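Local coordinates for lipoprotein (Mycoplasma mycoides subsp. capri, PDB 7ADK) that probably acts as a membrane-tethered peptidase with the chymotrypsin-like fold of the PA clan, in a mycoplasma family linked to cleavage of host immunoglobulins, at residues B[538-543]-B[787-792]; B[741-746]-B[806-811]; B[497-502]-B[554-559]. All coordinates share one frame; numbering follows the deposited sequence.

Contact 1 of 3, residues B[538-543]-B[787-792]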
ATOM      1  N   ALA B 538     -24.886 -23.813  -5.863  1.00 68.52           N
ATOM      2  CA  ALA B 538     -24.419 -22.707  -5.026  1.00 68.52           C
ATOM      3  C   ALA B 538     -22.898 -22.666  -5.057  1.00 68.52           C
ATOM      4  O   ALA B 538     -22.288 -23.732  -4.987  1.00 68.52           O
ATOM      5  CB  ALA B 538     -24.924 -22.916  -3.613  1.00 68.52           C
ATOM      6  N   ASP B 539     -22.272 -21.501  -5.166  1.00 65.55           N
ATOM      7  CA  ASP B 539     -20.821 -21.425  -5.343  1.00 65.55           C
ATOM      8  C   ASP B 539     -20.053 -21.747  -4.039  1.00 65.55           C
ATOM      9  O   ASP B 539     -19.572 -20.873  -3.329  1.00 65.55           O
ATOM     10  CB  ASP B 539     -20.457 -20.085  -5.995  1.00 65.55           C
ATOM     11  CG  ASP B 539     -19.057 -20.069  -6.623  1.00 65.55           C
ATOM     12  OD1 ASP B 539     -18.515 -21.147  -6.927  1.00 65.55           O
ATOM     13  OD2 ASP B 539     -18.465 -18.983  -6.789  1.00 65.55           O
ATOM     14  N   PHE B 540     -19.957 -23.031  -3.704  1.00 57.41           N
ATOM     15  CA  PHE B 540     -19.269 -23.590  -2.532  1.00 57.41           C
ATOM     16  C   PHE B 540     -18.642 -24.964  -2.860  1.00 57.41           C
ATOM     17  O   PHE B 540     -19.301 -25.806  -3.464  1.00 57.41           O
ATOM     18  CB  PHE B 540     -20.257 -23.694  -1.363  1.00 57.41           C
ATOM     19  CG  PHE B 540     -19.756 -24.508  -0.189  1.00 57.41           C
ATOM     20  CD1 PHE B 540     -18.596 -24.122   0.499  1.00 57.41           C
ATOM     21  CD2 PHE B 540     -20.411 -25.689   0.182  1.00 57.41           C
ATOM     22  CE1 PHE B 540     -18.091 -24.909   1.543  1.00 57.41           C
ATOM     23  CE2 PHE B 540     -19.917 -26.471   1.238  1.00 57.41           C
ATOM     24  CZ  PHE B 540     -18.762 -26.076   1.922  1.00 57.41           C
ATOM     25  N   ALA B 541     -17.401 -25.217  -2.457  1.00 54.80           N
ATOM     26  CA  ALA B 541     -16.717 -26.480  -2.694  1.00 54.80           C
ATOM     27  C   ALA B 541     -15.798 -26.840  -1.524  1.00 54.80           C
ATOM     28  O   ALA B 541     -15.391 -25.960  -0.774  1.00 54.80           O
ATOM     29  CB  ALA B 541     -15.972 -26.385  -4.024  1.00 54.80           C
ATOM     30  N   ILE B 542     -15.460 -28.112  -1.353  1.00 56.79           N
ATOM     31  CA  ILE B 542     -14.591 -28.571  -0.262  1.00 56.79           C
ATOM     32  C   ILE B 542     -13.407 -29.355  -0.819  1.00 56.79           C
ATOM     33  O   ILE B 542     -13.587 -30.383  -1.464  1.00 56.79           O
ATOM     34  CB  ILE B 542     -15.367 -29.382   0.788  1.00 56.79           C
ATOM     35  CG1 ILE B 542     -16.624 -28.633   1.257  1.00 56.79           C
ATOM     36  CG2 ILE B 542     -14.450 -29.725   1.972  1.00 56.79           C
ATOM     37  CD1 ILE B 542     -17.512 -29.437   2.186  1.00 56.79           C
ATOM     38  N   VAL B 543     -12.196 -28.868  -0.585  1.00 57.09           N
ATOM     39  CA  VAL B 543     -10.937 -29.405  -1.103  1.00 57.09           C
ATOM     40  C   VAL B 543     -10.189 -30.183  -0.028  1.00 57.09           C
ATOM     41  O   VAL B 543      -9.966 -29.701   1.073  1.00 57.09           O
ATOM     42  CB  VAL B 543     -10.047 -28.267  -1.645  1.00 57.09           C
ATOM     43  CG1 VAL B 543      -8.640 -28.753  -2.023  1.00 57.09           C
ATOM     44  CG2 VAL B 543     -10.713 -27.625  -2.863  1.00 57.09           C
ATOM     45  N   VAL B 787     -23.059 -17.450  -0.106  1.00 57.53           N
ATOM     46  CA  VAL B 787     -23.855 -18.682  -0.025  1.00 57.53           C
ATOM     47  C   VAL B 787     -24.088 -19.077   1.420  1.00 57.53           C
ATOM     48  O   VAL B 787     -23.125 -19.399   2.106  1.00 57.53           O
ATOM     49  CB  VAL B 787     -23.134 -19.837  -0.742  1.00 57.53           C
ATOM     50  CG1 VAL B 787     -23.831 -21.182  -0.579  1.00 57.53           C
ATOM     51  CG2 VAL B 787     -23.021 -19.587  -2.232  1.00 57.53           C
ATOM     52  N   ALA B 788     -25.327 -19.144   1.899  1.00 59.34           N
ATOM     53  CA  ALA B 788     -25.578 -19.776   3.188  1.00 59.34           C
ATOM     54  C   ALA B 788     -25.460 -21.304   3.065  1.00 59.34           C
ATOM     55  O   ALA B 788     -26.018 -21.923   2.157  1.00 59.34           O
ATOM     56  CB  ALA B 788     -26.918 -19.321   3.752  1.00 59.34           C
ATOM     57  N   PHE B 789     -24.760 -21.940   4.000  1.00 60.54           N
ATOM     58  CA  PHE B 789     -24.616 -23.404   4.052  1.00 60.54           C
ATOM     59  C   PHE B 789     -25.927 -24.142   4.352  1.00 60.54           C
ATOM     60  O   PHE B 789     -26.132 -25.275   3.926  1.00 60.54           O
ATOM     61  CB  PHE B 789     -23.631 -23.794   5.163  1.00 60.54           C
ATOM     62  CG  PHE B 789     -22.253 -23.190   5.091  1.00 60.54           C
ATOM     63  CD1 PHE B 789     -21.309 -23.687   4.182  1.00 60.54           C
ATOM     64  CD2 PHE B 789     -21.905 -22.143   5.950  1.00 60.54           C
ATOM     65  CE1 PHE B 789     -20.014 -23.160   4.169  1.00 60.54           C
ATOM     66  CE2 PHE B 789     -20.619 -21.594   5.906  1.00 60.54           C
ATOM     67  CZ  PHE B 789     -19.665 -22.124   5.039  1.00 60.54           C
ATOM     68  N   ARG B 790     -26.780 -23.502   5.147  1.00 67.72           N
ATOM     69  CA  ARG B 790     -28.016 -24.040   5.691  1.00 67.72           C
ATOM     70  C   ARG B 790     -29.169 -23.124   5.326  1.00 67.72           C
ATOM     71  O   ARG B 790     -29.039 -21.907   5.371  1.00 67.72           O
ATOM     72  CB  ARG B 790     -27.847 -24.211   7.198  1.00 67.72           C
ATOM     73  CG  ARG B 790     -28.982 -24.993   7.831  1.00 67.72           C
ATOM     74  CD  ARG B 790     -28.748 -25.200   9.309  1.00 67.72           C
ATOM     75  NE  ARG B 790     -29.906 -25.797   9.970  1.00 67.72           N
ATOM     76  CZ  ARG B 790     -30.174 -27.073  10.112  1.00 67.72           C
ATOM     77  NH1 ARG B 790     -29.429 -28.013   9.633  1.00 67.72           N
ATOM     78  NH2 ARG B 790     -31.215 -27.445  10.775  1.00 67.72           N
ATOM     79  N   SER B 791     -30.297 -23.715   4.986  1.00 65.68           N
ATOM     80  CA  SER B 791     -31.563 -23.043   4.756  1.00 65.68           C
ATOM     81  C   SER B 791     -32.673 -23.831   5.432  1.00 65.68           C
ATOM     82  O   SER B 791     -32.828 -25.028   5.228  1.00 65.68           O
ATOM     83  CB  SER B 791     -31.830 -22.871   3.265  1.00 65.68           C
ATOM     84  OG  SER B 791     -33.107 -22.368   3.010  1.00 65.68           O
ATOM     85  N   ASP B 792     -33.488 -23.126   6.195  1.00 73.45           N
ATOM     86  CA  ASP B 792     -34.753 -23.586   6.761  1.00 73.45           C
ATOM     87  C   ASP B 792     -35.866 -23.732   5.708  1.00 73.45           C
ATOM     88  O   ASP B 792     -36.946 -24.250   5.985  1.00 73.45           O
ATOM     89  CB  ASP B 792     -35.130 -22.535   7.794  1.00 73.45           C
ATOM     90  CG  ASP B 792     -36.264 -22.895   8.740  1.00 73.45           C
ATOM     91  OD1 ASP B 792     -36.924 -21.953   9.236  1.00 73.45           O
ATOM     92  OD2 ASP B 792     -36.434 -24.089   9.045  1.00 73.45           O
TER
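F540 and F789 meet as a T-shaped aromatic pair: F789 turns an edge to one face of the F540 ring, the planes standing at 87° with centroids 5.2 Å apart. The touching atom is F789 CE1, 3.7 Å from F540 CE1, so the edge lands toward the rim of the face. F789 in turn meets F595 edge-to-face, while W427 lies against both phenylalanines of the pair and thus extends the aromatic cluster.

Contacts of V787 make up the rest. V787 CG1, anti to the backbone N (chi1 174°), rests on A538 CB at 3.7 Å and more loosely on F540 CB at 4.4 Å. Its other branch, V787 CG2, lies against the main chain of D539, with D539 N 3.6 Å away.

The setting is the junction of two beta sheets, as in the double-barrel fold of PA-clan peptidases: strand 535-537 belongs to one sheet and strand 541-546 to the other, and the segment between them bends through an inverse gamma turn centred on D539, marked by a weak bond from F540 N to A538 O.

The carboxylate of D539 turns to partners beyond the two segments: it ends away from 787-792, and its OD2 is hydrogen-bonded to H450 ND1 and N448 ND2. Such an aspartate-histidine pair is consistent with two members of a chymotrypsin-type catalytic triad, placed beside the valine and phenylalanine packing.

Contact 2 of 3, residues B[741-746]-B[806-811]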
ATOM      1  N   PHE B 741     -27.335 -22.561 -13.105  1.00 75.96           N
ATOM      2  CA  PHE B 741     -27.773 -21.294 -12.507  1.00 75.96           C
ATOM      3  C   PHE B 741     -27.414 -21.210 -11.017  1.00 75.96           C
ATOM      4  O   PHE B 741     -27.487 -22.197 -10.291  1.00 75.96           O
ATOM      5  CB  PHE B 741     -29.282 -21.133 -12.638  1.00 75.96           C
ATOM      6  CG  PHE B 741     -29.771 -20.993 -14.055  1.00 75.96           C
ATOM      7  CD1 PHE B 741     -29.607 -19.778 -14.727  1.00 75.96           C
ATOM      8  CD2 PHE B 741     -30.363 -22.086 -14.708  1.00 75.96           C
ATOM      9  CE1 PHE B 741     -30.056 -19.639 -16.047  1.00 75.96           C
ATOM     10  CE2 PHE B 741     -30.816 -21.943 -16.022  1.00 75.96           C
ATOM     11  CZ  PHE B 741     -30.674 -20.719 -16.688  1.00 75.96           C
ATOM     12  N   ASN B 742     -27.132 -20.010 -10.518  1.00 71.25           N
ATOM     13  CA  ASN B 742     -26.960 -19.755  -9.091  1.00 71.25           C
ATOM     14  C   ASN B 742     -28.295 -19.913  -8.328  1.00 71.25           C
ATOM     15  O   ASN B 742     -29.328 -19.367  -8.709  1.00 71.25           O
ATOM     16  CB  ASN B 742     -26.373 -18.352  -8.891  1.00 71.25           C
ATOM     17  CG  ASN B 742     -24.863 -18.294  -8.838  1.00 71.25           C
ATOM     18  OD1 ASN B 742     -24.277 -18.183  -7.776  1.00 71.25           O
ATOM     19  ND2 ASN B 742     -24.177 -18.308  -9.949  1.00 71.25           N
ATOM     20  N   TYR B 743     -28.266 -20.637  -7.216  1.00 68.91           N
ATOM     21  CA  TYR B 743     -29.397 -21.018  -6.383  1.00 68.91           C
ATOM     22  C   TYR B 743     -29.054 -21.048  -4.882  1.00 68.91           C
ATOM     23  O   TYR B 743     -27.900 -21.222  -4.491  1.00 68.91           O
ATOM     24  CB  TYR B 743     -29.887 -22.390  -6.865  1.00 68.91           C
ATOM     25  CG  TYR B 743     -30.988 -22.975  -6.014  1.00 68.91           C
ATOM     26  CD1 TYR B 743     -32.314 -22.542  -6.158  1.00 68.91           C
ATOM     27  CD2 TYR B 743     -30.672 -23.881  -4.994  1.00 68.91           C
ATOM     28  CE1 TYR B 743     -33.318 -23.010  -5.302  1.00 68.91           C
ATOM     29  CE2 TYR B 743     -31.664 -24.336  -4.122  1.00 68.91           C
ATOM     30  CZ  TYR B 743     -32.995 -23.917  -4.288  1.00 68.91           C
ATOM     31  OH  TYR B 743     -33.958 -24.447  -3.506  1.00 68.91           O
ATOM     32  N   GLY B 744     -30.063 -20.931  -4.024  1.00 63.40           N
ATOM     33  CA  GLY B 744     -29.980 -21.090  -2.572  1.00 63.40           C
ATOM     34  C   GLY B 744     -30.253 -19.812  -1.783  1.00 63.40           C
ATOM     35  O   GLY B 744     -30.502 -18.752  -2.358  1.00 63.40           O
ATOM     36  N   LEU B 745     -30.231 -19.916  -0.455  1.00 59.03           N
ATOM     37  CA  LEU B 745     -30.302 -18.763   0.441  1.00 59.03           C
ATOM     38  C   LEU B 745     -28.964 -18.022   0.401  1.00 59.03           C
ATOM     39  O   LEU B 745     -27.914 -18.655   0.510  1.00 59.03           O
ATOM     40  CB  LEU B 745     -30.663 -19.242   1.857  1.00 59.03           C
ATOM     41  CG  LEU B 745     -30.660 -18.150   2.944  1.00 59.03           C
ATOM     42  CD1 LEU B 745     -31.721 -17.096   2.702  1.00 59.03           C
ATOM     43  CD2 LEU B 745     -30.929 -18.775   4.303  1.00 59.03           C
ATOM     44  N   GLU B 746     -28.980 -16.703   0.277  1.00 60.38           N
ATOM     45  CA  GLU B 746     -27.769 -15.892   0.213  1.00 60.38           C
ATOM     46  C   GLU B 746     -27.864 -14.588   1.008  1.00 60.38           C
ATOM     47  O   GLU B 746     -28.943 -14.093   1.322  1.00 60.38           O
ATOM     48  CB  GLU B 746     -27.338 -15.639  -1.239  1.00 60.38           C
ATOM     49  CG  GLU B 746     -26.975 -16.923  -1.987  1.00 60.38           C
ATOM     50  CD  GLU B 746     -26.173 -16.735  -3.277  1.00 60.38           C
ATOM     51  OE1 GLU B 746     -25.929 -15.601  -3.721  1.00 60.38           O
ATOM     52  OE2 GLU B 746     -25.812 -17.754  -3.899  1.00 60.38           O
ATOM     53  N   GLY B 806     -36.615 -23.813  -0.704  1.00 66.39           N
ATOM     54  CA  GLY B 806     -36.015 -25.115  -0.434  1.00 66.39           C
ATOM     55  C   GLY B 806     -35.259 -25.171   0.887  1.00 66.39           C
ATOM     56  O   GLY B 806     -34.423 -24.321   1.188  1.00 66.39           O
ATOM     57  N   GLN B 807     -35.516 -26.217   1.667  1.00 73.00           N
ATOM     58  CA  GLN B 807     -34.853 -26.472   2.943  1.00 73.00           C
ATOM     59  C   GLN B 807     -33.727 -27.492   2.763  1.00 73.00           C
ATOM     60  O   GLN B 807     -33.947 -28.615   2.309  1.00 73.00           O
ATOM     61  CB  GLN B 807     -35.906 -26.955   3.940  1.00 73.00           C
ATOM     62  CG  GLN B 807     -35.322 -27.257   5.320  1.00 73.00           C
ATOM     63  CD  GLN B 807     -36.268 -28.107   6.126  1.00 73.00           C
ATOM     64  OE1 GLN B 807     -36.175 -29.320   6.111  1.00 73.00           O
ATOM     65  NE2 GLN B 807     -37.223 -27.532   6.811  1.00 73.00           N
ATOM     66  N   TYR B 808     -32.514 -27.110   3.141  1.00 65.37           N
ATOM     67  CA  TYR B 808     -31.313 -27.885   2.891  1.00 65.37           C
ATOM     68  C   TYR B 808     -30.202 -27.560   3.889  1.00 65.37           C
ATOM     69  O   TYR B 808     -30.119 -26.459   4.419  1.00 65.37           O
ATOM     70  CB  TYR B 808     -30.855 -27.666   1.436  1.00 65.37           C
ATOM     71  CG  TYR B 808     -30.294 -26.303   1.084  1.00 65.37           C
ATOM     72  CD1 TYR B 808     -31.109 -25.316   0.508  1.00 65.37           C
ATOM     73  CD2 TYR B 808     -28.930 -26.042   1.288  1.00 65.37           C
ATOM     74  CE1 TYR B 808     -30.571 -24.065   0.174  1.00 65.37           C
ATOM     75  CE2 TYR B 808     -28.394 -24.791   0.969  1.00 65.37           C
ATOM     76  CZ  TYR B 808     -29.214 -23.792   0.426  1.00 65.37           C
ATOM     77  OH  TYR B 808     -28.715 -22.556   0.178  1.00 65.37           O
ATOM     78  N   ASP B 809     -29.295 -28.503   4.092  1.00 68.35           N
ATOM     79  CA  ASP B 809     -28.003 -28.269   4.720  1.00 68.35           C
ATOM     80  C   ASP B 809     -26.936 -28.999   3.906  1.00 68.35           C
ATOM     81  O   ASP B 809     -26.995 -30.218   3.763  1.00 68.35           O
ATOM     82  CB  ASP B 809     -28.080 -28.709   6.182  1.00 68.35           C
ATOM     83  CG  ASP B 809     -26.832 -28.376   6.996  1.00 68.35           C
ATOM     84  OD1 ASP B 809     -25.717 -28.401   6.434  1.00 68.35           O
ATOM     85  OD2 ASP B 809     -26.994 -28.115   8.207  1.00 68.35           O
ATOM     86  N   LEU B 810     -25.997 -28.267   3.316  1.00 64.09           N
ATOM     87  CA  LEU B 810     -24.965 -28.835   2.444  1.00 64.09           C
ATOM     88  C   LEU B 810     -23.664 -29.224   3.171  1.00 64.09           C
ATOM     89  O   LEU B 810     -22.743 -29.728   2.540  1.00 64.09           O
ATOM     90  CB  LEU B 810     -24.838 -28.063   1.111  1.00 64.09           C
ATOM     91  CG  LEU B 810     -24.757 -26.537   1.127  1.00 64.09           C
ATOM     92  CD1 LEU B 810     -23.469 -26.094   1.779  1.00 64.09           C
ATOM     93  CD2 LEU B 810     -24.840 -25.990  -0.282  1.00 64.09           C
ATOM     94  N   ILE B 811     -23.637 -29.139   4.504  1.00 62.99           N
ATOM     95  CA  ILE B 811     -22.607 -29.728   5.372  1.00 62.99           C
ATOM     96  C   ILE B 811     -23.129 -31.014   6.041  1.00 62.99           C
ATOM     97  O   ILE B 811     -22.450 -32.035   6.013  1.00 62.99           O
ATOM     98  CB  ILE B 811     -22.115 -28.686   6.399  1.00 62.99           C
ATOM     99  CG1 ILE B 811     -21.554 -27.415   5.735  1.00 62.99           C
ATOM    100  CG2 ILE B 811     -21.103 -29.268   7.387  1.00 62.99           C
ATOM    101  CD1 ILE B 811     -20.252 -27.571   4.978  1.00 62.99           C
TER
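Y808 reaches across to the break in strand 737-747 at G744, and to L745 just after it. At CB, a chi1 of 70° sets CG between the backbone N and the carbonyl carbon, and the CB bond itself points toward segment 741-746. Further out, on the ring, Y808 CE1 comes within 4.1 Å of G744 CA and 4.4 Å of Y743 CE2, a loose approach of the two tyrosines. Y808 CZ lies 4.1 Å from L745 N. At the tip the contact becomes polar: L745 N donates to Y808 OH at 3.1 Å, a somewhat bent bond (141°) with the donor near the plane of the ring.

Both segments belong to one mixed sheet, in which strands 737-747 and 807-809 each pair antiparallel with 783-792. The tyrosine therefore spans the strand lying between them; its side chain touches S791, and OH also has a weak bond with A788 O. The ring of F512 meets that of Y808, the planes inclined at about 60°.

G744, which has no side chain, carries its CA 3.4 Å from Y808 OH. Y743 extends the other way across the contact, with CG anti to the backbone N (chi1 175°), bringing its hydroxyl to G806: Y743 OH stands 3.8 Å from G806 CA and is weakly bonded to L805 O. Just after Y808 in the chain, D809 OD1 accepts from I811 N at 2.9 Å in an Asx turn, while D809 OD2 makes a salt bridge with R790.

Contact 3 of 3, residues B[497-502]-B[554-559]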
ATOM      1  N   ASN B 497       4.978 -37.682 -10.738  1.00 81.14           N
ATOM      2  CA  ASN B 497       3.787 -37.694  -9.874  1.00 81.14           C
ATOM      3  C   ASN B 497       2.883 -36.494 -10.183  1.00 81.14           C
ATOM      4  O   ASN B 497       3.385 -35.408 -10.441  1.00 81.14           O
ATOM      5  CB  ASN B 497       4.207 -37.705  -8.399  1.00 81.14           C
ATOM      6  CG  ASN B 497       4.851 -39.016  -8.006  1.00 81.14           C
ATOM      7  OD1 ASN B 497       4.192 -39.954  -7.588  1.00 81.14           O
ATOM      8  ND2 ASN B 497       6.147 -39.139  -8.134  1.00 81.14           N
ATOM      9  N   LYS B 498       1.558 -36.645 -10.162  1.00 81.91           N
ATOM     10  CA  LYS B 498       0.612 -35.570 -10.498  1.00 81.91           C
ATOM     11  C   LYS B 498       0.150 -34.842  -9.233  1.00 81.91           C
ATOM     12  O   LYS B 498      -0.009 -35.447  -8.179  1.00 81.91           O
ATOM     13  CB  LYS B 498      -0.560 -36.138 -11.313  1.00 81.91           C
ATOM     14  CG  LYS B 498      -0.180 -36.851 -12.627  1.00 81.91           C
ATOM     15  CD  LYS B 498       0.498 -35.979 -13.690  1.00 81.91           C
ATOM     16  CE  LYS B 498      -0.431 -34.883 -14.214  1.00 81.91           C
ATOM     17  NZ  LYS B 498       0.208 -34.017 -15.215  1.00 81.91           N
ATOM     18  N   LEU B 499      -0.084 -33.538  -9.316  1.00 75.88           N
ATOM     19  CA  LEU B 499      -0.462 -32.736  -8.149  1.00 75.88           C
ATOM     20  C   LEU B 499      -1.900 -33.023  -7.668  1.00 75.88           C
ATOM     21  O   LEU B 499      -2.164 -32.988  -6.467  1.00 75.88           O
ATOM     22  CB  LEU B 499      -0.150 -31.262  -8.477  1.00 75.88           C
ATOM     23  CG  LEU B 499       0.269 -30.350  -7.313  1.00 75.88           C
ATOM     24  CD1 LEU B 499       1.295 -30.948  -6.352  1.00 75.88           C
ATOM     25  CD2 LEU B 499       0.952 -29.119  -7.890  1.00 75.88           C
ATOM     26  N   GLU B 500      -2.790 -33.470  -8.567  1.00 76.62           N
ATOM     27  CA  GLU B 500      -4.088 -34.061  -8.205  1.00 76.62           C
ATOM     28  C   GLU B 500      -4.031 -35.397  -7.447  1.00 76.62           C
ATOM     29  O   GLU B 500      -5.018 -35.782  -6.825  1.00 76.62           O
ATOM     30  CB  GLU B 500      -5.036 -34.233  -9.406  1.00 76.62           C
ATOM     31  CG  GLU B 500      -5.777 -32.955  -9.816  1.00 76.62           C
ATOM     32  CD  GLU B 500      -7.043 -33.272 -10.634  1.00 76.62           C
ATOM     33  OE1 GLU B 500      -7.052 -34.224 -11.420  1.00 76.62           O
ATOM     34  OE2 GLU B 500      -8.097 -32.658 -10.418  1.00 76.62           O
ATOM     35  N   ASP B 501      -2.912 -36.121  -7.426  1.00 75.59           N
ATOM     36  CA  ASP B 501      -2.807 -37.314  -6.578  1.00 75.59           C
ATOM     37  C   ASP B 501      -2.808 -36.976  -5.075  1.00 75.59           C
ATOM     38  O   ASP B 501      -3.046 -37.861  -4.256  1.00 75.59           O
ATOM     39  CB  ASP B 501      -1.561 -38.132  -6.935  1.00 75.59           C
ATOM     40  CG  ASP B 501      -1.462 -38.560  -8.398  1.00 75.59           C
ATOM     41  OD1 ASP B 501      -2.510 -38.710  -9.059  1.00 75.59           O
ATOM     42  OD2 ASP B 501      -0.328 -38.797  -8.875  1.00 75.59           O
ATOM     43  N   ALA B 502      -2.549 -35.718  -4.705  1.00 70.13           N
ATOM     44  CA  ALA B 502      -2.404 -35.254  -3.325  1.00 70.13           C
ATOM     45  C   ALA B 502      -3.390 -34.133  -2.917  1.00 70.13           C
ATOM     46  O   ALA B 502      -3.660 -33.956  -1.729  1.00 70.13           O
ATOM     47  CB  ALA B 502      -0.953 -34.820  -3.160  1.00 70.13           C
ATOM     48  N   GLY B 554      10.162 -38.160  -2.063  1.00 78.70           N
ATOM     49  CA  GLY B 554      10.310 -39.007  -3.250  1.00 78.70           C
ATOM     50  C   GLY B 554       9.353 -38.665  -4.397  1.00 78.70           C
ATOM     51  O   GLY B 554       9.544 -39.143  -5.518  1.00 78.70           O
ATOM     52  N   LYS B 555       8.322 -37.856  -4.126  1.00 76.33           N
ATOM     53  CA  LYS B 555       7.187 -37.595  -5.029  1.00 76.33           C
ATOM     54  C   LYS B 555       6.907 -36.113  -5.225  1.00 76.33           C
ATOM     55  O   LYS B 555       6.467 -35.724  -6.304  1.00 76.33           O
ATOM     56  CB  LYS B 555       5.941 -38.323  -4.502  1.00 76.33           C
ATOM     57  CG  LYS B 555       6.144 -39.842  -4.439  1.00 76.33           C
ATOM     58  CD  LYS B 555       4.943 -40.567  -3.840  1.00 76.33           C
ATOM     59  CE  LYS B 555       5.305 -42.034  -3.623  1.00 76.33           C
ATOM     60  NZ  LYS B 555       4.512 -42.650  -2.571  1.00 76.33           N
ATOM     61  N   TYR B 556       7.197 -35.280  -4.230  1.00 72.95           N
ATOM     62  CA  TYR B 556       7.034 -33.829  -4.293  1.00 72.95           C
ATOM     63  C   TYR B 556       8.176 -33.101  -3.585  1.00 72.95           C
ATOM     64  O   TYR B 556       8.702 -33.586  -2.588  1.00 72.95           O
ATOM     65  CB  TYR B 556       5.691 -33.413  -3.661  1.00 72.95           C
ATOM     66  CG  TYR B 556       4.459 -34.103  -4.210  1.00 72.95           C
ATOM     67  CD1 TYR B 556       4.072 -35.349  -3.692  1.00 72.95           C
ATOM     68  CD2 TYR B 556       3.738 -33.541  -5.278  1.00 72.95           C
ATOM     69  CE1 TYR B 556       3.013 -36.058  -4.275  1.00 72.95           C
ATOM     70  CE2 TYR B 556       2.675 -34.251  -5.863  1.00 72.95           C
ATOM     71  CZ  TYR B 556       2.312 -35.516  -5.362  1.00 72.95           C
ATOM     72  OH  TYR B 556       1.288 -36.225  -5.897  1.00 72.95           O
ATOM     73  N   SER B 557       8.507 -31.898  -4.048  1.00 69.63           N
ATOM     74  CA  SER B 557       9.389 -30.946  -3.366  1.00 69.63           C
ATOM     75  C   SER B 557       8.586 -29.761  -2.832  1.00 69.63           C
ATOM     76  O   SER B 557       7.921 -29.068  -3.607  1.00 69.63           O
ATOM     77  CB  SER B 557      10.514 -30.465  -4.288  1.00 69.63           C
ATOM     78  OG  SER B 557      10.085 -30.237  -5.614  1.00 69.63           O
ATOM     79  N   TYR B 558       8.690 -29.521  -1.524  1.00 65.69           N
ATOM     80  CA  TYR B 558       8.143 -28.336  -0.868  1.00 65.69           C
ATOM     81  C   TYR B 558       9.200 -27.239  -0.729  1.00 65.69           C
ATOM     82  O   TYR B 558      10.390 -27.508  -0.569  1.00 65.69           O
ATOM     83  CB  TYR B 558       7.484 -28.673   0.478  1.00 65.69           C
ATOM     84  CG  TYR B 558       8.418 -28.949   1.636  1.00 65.69           C
ATOM     85  CD1 TYR B 558       8.815 -30.265   1.928  1.00 65.69           C
ATOM     86  CD2 TYR B 558       8.881 -27.892   2.439  1.00 65.69           C
ATOM     87  CE1 TYR B 558       9.685 -30.523   3.000  1.00 65.69           C
ATOM     88  CE2 TYR B 558       9.763 -28.142   3.504  1.00 65.69           C
ATOM     89  CZ  TYR B 558      10.170 -29.460   3.785  1.00 65.69           C
ATOM     90  OH  TYR B 558      11.016 -29.725   4.807  1.00 65.69           O
ATOM     91  N   SER B 559       8.756 -25.988  -0.761  1.00 61.54           N
ATOM     92  CA  SER B 559       9.543 -24.813  -0.427  1.00 61.54           C
ATOM     93  C   SER B 559       8.750 -23.865   0.460  1.00 61.54           C
ATOM     94  O   SER B 559       7.552 -23.695   0.271  1.00 61.54           O
ATOM     95  CB  SER B 559      10.055 -24.126  -1.700  1.00 61.54           C
ATOM     96  OG  SER B 559       8.999 -23.822  -2.591  1.00 61.54           O
TER
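The two backbones come closest at N497 and K555, 5.9 Å between CA atoms, where the loop entering the short 3-10 segment 499-501 passes the start of strand 556-562. The loop follows strand 486-493, the antiparallel neighbour of 556-562, so the contact lies just beyond the end of a strand pair.

Y556 carries most of it. With CG beside the backbone N and anti to the carbonyl carbon (chi1 -54°), its ring extends into the curve of 498-502, and Y556 OH donates to K498 O at 2.7 Å. That carbonyl oxygen lies at the edge of the ring, in its plane, whereas the hydroxyl stands above the carbonyl plane, 37° out of it. D501 N reaches K498 O at 3.1 Å from the opposite face. The ring is lined by L499, whose CD1 lies 3.6 Å from Y556 CE2, and by A502, whose CB is 4.0 Å from Y556 CZ; D501 CB also approaches the hydroxyl.

Nearer the surface, N497 and K555 lie across one another at a slant: N497 OD1 is 3.7 Å from K555 CG, and N497 ND2 lies alongside K555 CA and CB. N497 ND2 is also hydrogen-bonded to I494 O.

D501 serves K498 twice, since its OD2 also accepts K498 N, from above the carboxylate plane. Y556 thus places its buried hydroxyl on a carbonyl that the 3-10 turn also holds through D501 N, joining strand to turn by one hydrogen bond and by apolar contact.

Read from the N terminus, 497-502 opens contact 3, 538-543 opens contact 1, and 554-559 then closes contact 3, a loop spanning 51 intervening residues. Segment 741-746 opens contact 2 before 787-792 closes contact 1, and 806-811 finally closes contact 2. Contact 1 therefore crosses both others, whereas contacts 3 and 2 follow in series; none nests. Contact 3 ties the loop between strands 486-493 and 503-507 to strand 556-562, all of the antiparallel sheet; contact 1 joins that sheet to the mixed one. There strand 783-792, which supplies 787-792, pairs with both strands of contact 2. Contact 3 touches neither other contact, its centre about 29 Å from that of contact 1.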